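Long-range contacts in inositol monophosphatase family protein (Staphylococcus aureus subsp. aureus MSSA476, PDB 4I3Y), which probably hydrolyses inositol monophosphates to inositol and phosphate in a magnesium-dependent reaction that lithium inhibits: residues F203-N208 and P245-N250; T231-K236 and T256-L261. One frame throughout, in Å; residues are numbered along the deposited sequence.

Interaction 1 of 2, residues F203-N208 and P245-N250; sequences FGAHIN and PFIISN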
loop_
_atom_site.group_PDB
_atom_site.type_symbol
_atom_site.label_atom_id
_atom_site.label_comp_id
_atom_site.label_asym_id
_atom_site.label_seq_id
_atom_site.Cartn_x
_atom_site.Cartn_y
_atom_site.Cartn_z
ATOM N N PHE A 203 3.709 -2.548 -10.303
ATOM C CA PHE A 203 2.408 -2.336 -10.967
ATOM C C PHE A 203 2.660 -2.213 -12.479
ATOM O O PHE A 203 3.718 -1.720 -12.881
ATOM C CB PHE A 203 1.795 -0.992 -10.480
ATOM C CG PHE A 203 1.360 -0.987 -9.024
ATOM C CD1 PHE A 203 1.352 -2.146 -8.280
ATOM C CD2 PHE A 203 0.816 0.183 -8.464
ATOM C CE1 PHE A 203 0.917 -2.127 -6.925
ATOM C CE2 PHE A 203 0.370 0.219 -7.155
ATOM C CZ PHE A 203 0.438 -0.944 -6.367
ATOM N N GLY A 204 1.685 -2.663 -13.288
ATOM C CA GLY A 204 1.674 -2.429 -14.736
ATOM C C GLY A 204 1.385 -1.001 -15.085
ATOM O O GLY A 204 1.981 -0.483 -16.047
ATOM N N ALA A 205 0.522 -0.334 -14.314
ATOM C CA ALA A 205 0.093 1.010 -14.682
ATOM C C ALA A 205 -0.584 1.674 -13.500
ATOM O O ALA A 205 -1.055 0.984 -12.585
ATOM C CB ALA A 205 -0.828 0.986 -15.938
ATOM N N HIS A 206 -0.537 3.014 -13.484
ATOM C CA HIS A 206 -1.244 3.827 -12.523
ATOM C C HIS A 206 -1.981 4.880 -13.323
ATOM O O HIS A 206 -1.422 5.520 -14.246
ATOM C CB HIS A 206 -0.341 4.532 -11.466
ATOM C CG HIS A 206 -1.096 5.510 -10.596
ATOM N ND1 HIS A 206 -2.099 5.116 -9.736
ATOM C CD2 HIS A 206 -0.962 6.851 -10.416
ATOM C CE1 HIS A 206 -2.597 6.174 -9.117
ATOM N NE2 HIS A 206 -1.929 7.243 -9.515
ATOM N N ILE A 207 -3.241 5.063 -12.988
ATOM C CA ILE A 207 -4.060 6.090 -13.700
ATOM C C ILE A 207 -4.512 7.109 -12.682
ATOM O O ILE A 207 -4.912 6.707 -11.556
ATOM C CB ILE A 207 -5.352 5.444 -14.241
ATOM C CG1 ILE A 207 -5.011 4.422 -15.336
ATOM C CG2 ILE A 207 -6.363 6.494 -14.708
ATOM C CD1 ILE A 207 -6.101 3.356 -15.469
ATOM N N ASN A 208 -4.450 8.402 -13.044
ATOM C CA ASN A 208 -5.094 9.519 -12.280
ATOM C C ASN A 208 -5.831 10.426 -13.321
ATOM O O ASN A 208 -5.186 11.060 -14.201
ATOM C CB ASN A 208 -4.104 10.335 -11.400
ATOM C CG ASN A 208 -4.802 11.443 -10.558
ATOM O OD1 ASN A 208 -5.766 12.108 -11.007
ATOM N ND2 ASN A 208 -4.278 11.679 -9.340
ATOM N N PRO A 245 -5.683 14.412 -17.483
ATOM C CA PRO A 245 -5.916 13.030 -17.160
ATOM C C PRO A 245 -4.711 12.229 -17.669
ATOM O O PRO A 245 -4.248 12.472 -18.792
ATOM C CB PRO A 245 -7.202 12.713 -17.977
ATOM C CG PRO A 245 -7.965 14.031 -17.980
ATOM C CD PRO A 245 -6.822 14.985 -18.238
ATOM N N PHE A 246 -4.184 11.317 -16.856
ATOM C CA PHE A 246 -2.907 10.723 -17.180
ATOM C C PHE A 246 -2.786 9.295 -16.785
ATOM O O PHE A 246 -3.479 8.823 -15.894
ATOM C CB PHE A 246 -1.708 11.578 -16.595
ATOM C CG PHE A 246 -0.929 10.918 -15.468
ATOM C CD1 PHE A 246 0.458 10.735 -15.578
ATOM C CD2 PHE A 246 -1.562 10.459 -14.283
ATOM C CE1 PHE A 246 1.183 10.109 -14.555
ATOM C CE2 PHE A 246 -0.831 9.864 -13.258
ATOM C CZ PHE A 246 0.529 9.651 -13.393
ATOM N N ILE A 247 -1.891 8.594 -17.492
ATOM C CA ILE A 247 -1.475 7.270 -17.152
ATOM C C ILE A 247 0.065 7.237 -17.109
ATOM O O ILE A 247 0.718 7.854 -17.930
ATOM C CB ILE A 247 -1.988 6.230 -18.189
ATOM C CG1 ILE A 247 -1.446 4.833 -17.847
ATOM C CG2 ILE A 247 -1.594 6.657 -19.630
ATOM C CD1 ILE A 247 -2.179 3.652 -18.522
ATOM N N ILE A 248 0.644 6.611 -16.099
ATOM C CA ILE A 248 2.043 6.119 -16.217
ATOM C C ILE A 248 1.993 4.580 -16.314
ATOM O O ILE A 248 1.318 3.932 -15.500
ATOM C CB ILE A 248 2.953 6.629 -15.081
ATOM C CG1 ILE A 248 4.404 6.165 -15.345
ATOM C CG2 ILE A 248 2.367 6.258 -13.697
ATOM C CD1 ILE A 248 5.367 6.900 -14.436
ATOM N N SER A 249 2.661 3.994 -17.320
ATOM C CA SER A 249 2.497 2.563 -17.592
ATOM C C SER A 249 3.731 1.897 -18.091
ATOM O O SER A 249 4.571 2.493 -18.795
ATOM C CB SER A 249 1.366 2.360 -18.638
ATOM O OG SER A 249 1.392 1.054 -19.190
ATOM N N ASN A 250 3.888 0.646 -17.715
ATOM C CA ASN A 250 4.791 -0.247 -18.430
ATOM C C ASN A 250 4.514 -0.182 -19.974
ATOM O O ASN A 250 3.353 -0.064 -20.369
ATOM C CB ASN A 250 4.549 -1.667 -17.914
ATOM C CG ASN A 250 5.636 -2.645 -18.343
ATOM O OD1 ASN A 250 5.676 -3.086 -19.502
ATOM N ND2 ASN A 250 6.505 -3.026 -17.381
HETATM O O HOH W 1 5.871 -1.506 -14.817
#

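Interaction 2 of 2, residues T231-K236 and T256-L261; sequences TTLDGK and TVLKIL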
loop_
_atom_site.group_PDB
_atom_site.type_symbol
_atom_site.label_atom_id
_atom_site.label_comp_id
_atom_site.label_asym_id
_atom_site.label_seq_id
_atom_site.Cartn_x
_atom_site.Cartn_y
_atom_site.Cartn_z
ATOM N N THR A 231 1.420 9.389 -20.524
ATOM C CA THR A 231 0.625 10.091 -21.548
ATOM C C THR A 231 -0.712 10.588 -20.966
ATOM O O THR A 231 -1.125 10.253 -19.831
ATOM C CB THR A 231 0.290 9.142 -22.736
ATOM O OG1 THR A 231 -0.643 8.122 -22.318
ATOM C CG2 THR A 231 1.529 8.471 -23.294
ATOM N N THR A 232 -1.404 11.399 -21.740
ATOM C CA THR A 232 -2.776 11.725 -21.414
ATOM C C THR A 232 -3.589 10.433 -21.730
ATOM O O THR A 232 -3.078 9.467 -22.321
ATOM C CB THR A 232 -3.295 12.857 -22.310
ATOM O OG1 THR A 232 -3.441 12.324 -23.621
ATOM C CG2 THR A 232 -2.305 14.038 -22.345
ATOM N N LEU A 233 -4.846 10.398 -21.330
ATOM C CA LEU A 233 -5.603 9.175 -21.491
ATOM C C LEU A 233 -6.062 9.045 -22.968
ATOM O O LEU A 233 -6.663 8.030 -23.375
ATOM C CB LEU A 233 -6.739 9.117 -20.482
ATOM C CG LEU A 233 -6.316 9.123 -19.013
ATOM C CD1 LEU A 233 -7.542 9.172 -18.104
ATOM C CD2 LEU A 233 -5.470 7.925 -18.626
ATOM N N ASP A 234 -5.735 10.079 -23.752
ATOM C CA ASP A 234 -5.834 10.082 -25.231
ATOM C C ASP A 234 -4.556 9.638 -25.912
ATOM O O ASP A 234 -4.430 9.749 -27.121
ATOM C CB ASP A 234 -6.098 11.494 -25.693
ATOM C CG ASP A 234 -7.546 11.850 -25.660
ATOM O OD1 ASP A 234 -8.414 10.999 -25.415
ATOM O OD2 ASP A 234 -7.826 13.025 -25.901
ATOM N N GLY A 235 -3.588 9.193 -25.126
ATOM C CA GLY A 235 -2.251 8.863 -25.623
ATOM C C GLY A 235 -1.314 10.009 -26.056
ATOM O O GLY A 235 -0.303 9.739 -26.685
ATOM N N LYS A 236 -1.591 11.254 -25.667
ATOM C CA LYS A 236 -0.783 12.377 -26.099
ATOM C C LYS A 236 0.257 12.772 -25.042
ATOM O O LYS A 236 0.220 12.277 -23.911
ATOM C CB LYS A 236 -1.698 13.580 -26.447
ATOM C CG LYS A 236 -2.207 13.608 -27.891
ATOM C CD LYS A 236 -3.651 13.153 -27.902
ATOM C CE LYS A 236 -4.626 14.305 -27.670
ATOM N NZ LYS A 236 -5.078 14.912 -28.960
ATOM N N THR A 256 -3.329 -1.323 -24.070
ATOM C CA THR A 256 -4.481 -2.106 -23.673
ATOM C C THR A 256 -5.259 -1.289 -22.628
ATOM O O THR A 256 -6.487 -1.248 -22.686
ATOM C CB THR A 256 -4.087 -3.473 -23.075
ATOM O OG1 THR A 256 -3.337 -4.243 -24.023
ATOM C CG2 THR A 256 -5.300 -4.279 -22.534
ATOM N N VAL A 257 -4.557 -0.617 -21.694
ATOM C CA VAL A 257 -5.236 0.138 -20.636
ATOM C C VAL A 257 -5.974 1.315 -21.220
ATOM O O VAL A 257 -7.072 1.637 -20.792
ATOM C CB VAL A 257 -4.237 0.652 -19.559
ATOM C CG1 VAL A 257 -4.986 1.521 -18.560
ATOM C CG2 VAL A 257 -3.579 -0.546 -18.828
ATOM N N LEU A 258 -5.338 2.007 -22.184
ATOM C CA LEU A 258 -5.969 3.194 -22.779
ATOM C C LEU A 258 -7.203 2.807 -23.579
ATOM O O LEU A 258 -8.218 3.555 -23.623
ATOM C CB LEU A 258 -5.017 3.931 -23.752
ATOM C CG LEU A 258 -3.919 4.798 -23.143
ATOM C CD1 LEU A 258 -3.278 5.692 -24.232
ATOM C CD2 LEU A 258 -4.506 5.681 -22.062
ATOM N N LYS A 259 -7.121 1.670 -24.250
ATOM C CA LYS A 259 -8.267 1.254 -25.045
ATOM C C LYS A 259 -9.452 0.856 -24.120
ATOM O O LYS A 259 -10.586 1.253 -24.371
ATOM C CB LYS A 259 -7.880 0.220 -26.103
ATOM C CG LYS A 259 -7.987 -1.199 -25.620
ATOM C CD LYS A 259 -8.760 -2.090 -26.616
ATOM C CE LYS A 259 -8.273 -3.555 -26.504
ATOM N NZ LYS A 259 -8.264 -3.996 -25.077
ATOM N N ILE A 260 -9.187 0.143 -23.025
ATOM C CA ILE A 260 -10.242 -0.074 -21.979
ATOM C C ILE A 260 -10.854 1.240 -21.444
ATOM O O ILE A 260 -12.065 1.365 -21.266
ATOM C CB ILE A 260 -9.735 -0.908 -20.793
ATOM C CG1 ILE A 260 -9.425 -2.319 -21.234
ATOM C CG2 ILE A 260 -10.791 -1.035 -19.706
ATOM C CD1 ILE A 260 -8.557 -3.075 -20.226
ATOM N N LEU A 261 -10.017 2.219 -21.112
ATOM C CA LEU A 261 -10.531 3.463 -20.556
ATOM C C LEU A 261 -11.453 4.185 -21.552
ATOM O O LEU A 261 -12.356 4.919 -21.145
ATOM C CB LEU A 261 -9.355 4.427 -20.200
ATOM C CG LEU A 261 -8.590 4.145 -18.904
ATOM C CD1 LEU A 261 -7.268 4.922 -18.900
ATOM C CD2 LEU A 261 -9.423 4.421 -17.661
#

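Interaction 1 of 2, residues F203-N208 and P245-N250
Ala205 to Asn208 pair with Phe246 to Ser249 as neighbouring antiparallel strands in the mixed five-stranded sheet of this alpha/beta phosphatase. His206 with Ile248 and Asn208 with Phe246 are the hydrogen-bonded pairs: His206 N reaches Ile248 O at 2.9 Å and Phe246 N reaches Asn208 O at 2.8 Å, each with a return bond. Past the last bridge, Asn250 N gives one more bond to Gly204 O at 2.8 Å.

On the face carrying the even-numbered residues, the Phe246 ring swings across to the other strand. Its unusual chi1 of 112°, eclipsed rather than staggered, lays the CD2-CE2 side against Asn208: CE2 is 3.8 Å from Asn208 CB, and Asn208 O lies at the ring edge, in its plane. His206 has CG anti to its backbone N (chi1 172°), and its ring meets the phenyl obliquely, CD2 4.1 Å from Phe246 CE2. The imidazole is also tied down through ND1, hydrogen-bonded to Ser164 OG of strand 162-164, which flanks 205-208 on its other side. Asn208 OD1 accepts a hydrogen bond from Asn210 N, two residues on.

The opposite face carries Ala205, Ile207, Ile247 and Ser249. Ile247 stretches CD1 along the sheet to within 4.0 Å of Ala205 CB, which also rests on Ser249 CB; helix 254-262 covers Ile207 and Ile247.

At the far end the Asn250 amide has several partners, with OD1 taking the N-H groups of Ala252 and Leu156 and ND2 giving to Pro154 O. A water completes the link, accepting from Asn250 ND2 at 3.0 Å and donating to Phe203 O at 2.9 Å.

Interaction 2 of 2, residues T231-K236 and T256-L261
A type I beta turn, Thr232 to Gly235, leaves the end of edge strand 229-232 and packs against helix 254-262, which lies over one face of the five-stranded sheet. Across this contact no hydrogen bond forms; leucines do the work.

Leu258 makes most of the contact. With CG anti to its carbonyl carbon (chi1 -77°), it reaches from the helix into the turn and splits its two methyls over the backbone. CD1 lies 3.6 Å from Gly235 CA, and it also passes Thr231 OG1 obliquely. CD2 is 3.4 Å from Leu233 O, a carbonyl that is bonded to Asn262 ND2 further along the chain. One helical turn on, Leu261 meets Leu233 methyl to methyl, CD1 to CD2 at 3.5 Å, while Leu233 CD2 also stands 4.2 Å from Leu258 CD2. Ile247 of the adjacent strand 246-249 touches both Leu233 and Leu258 and closes the apolar cluster from the sheet side.

The turn that receives these methyls is held in shape by its own polar groups. Thr232 OG1 accepts a bond from Lys236 N and a weak one from Asp234 N. Thr232 O is gripped twice, by Gly235 N and by the Thr231 hydroxyl, which come from opposite faces of the carbonyl plane; the Thr231 OG1 bond to Thr232 O measures 2.8 Å.

The two contacts sit side by side, centres 9 Å apart, in the part of the chain built on the five-stranded sheet. Their segments alternate in sequence: 203-208, 231-236, 245-250, then 256-261. Strand 246-249 is the common element, lying between strand 205-208 of interaction 1 and strand 229-232 of interaction 2, and the helix of interaction 2 follows it directly. Ile247 N lies 3.0 Å from Thr231 O, a probable hydrogen bond, and Ile247 CD1 packs on Val257 CG1 at 3.5 Å. Interaction 1 is a buried strand pair inside the sheet, the side chain of Asn208 about 10 Å from a magnesium ion, while interaction 2, partly buried, joins the turn after outermost strand 229-232 to the helix.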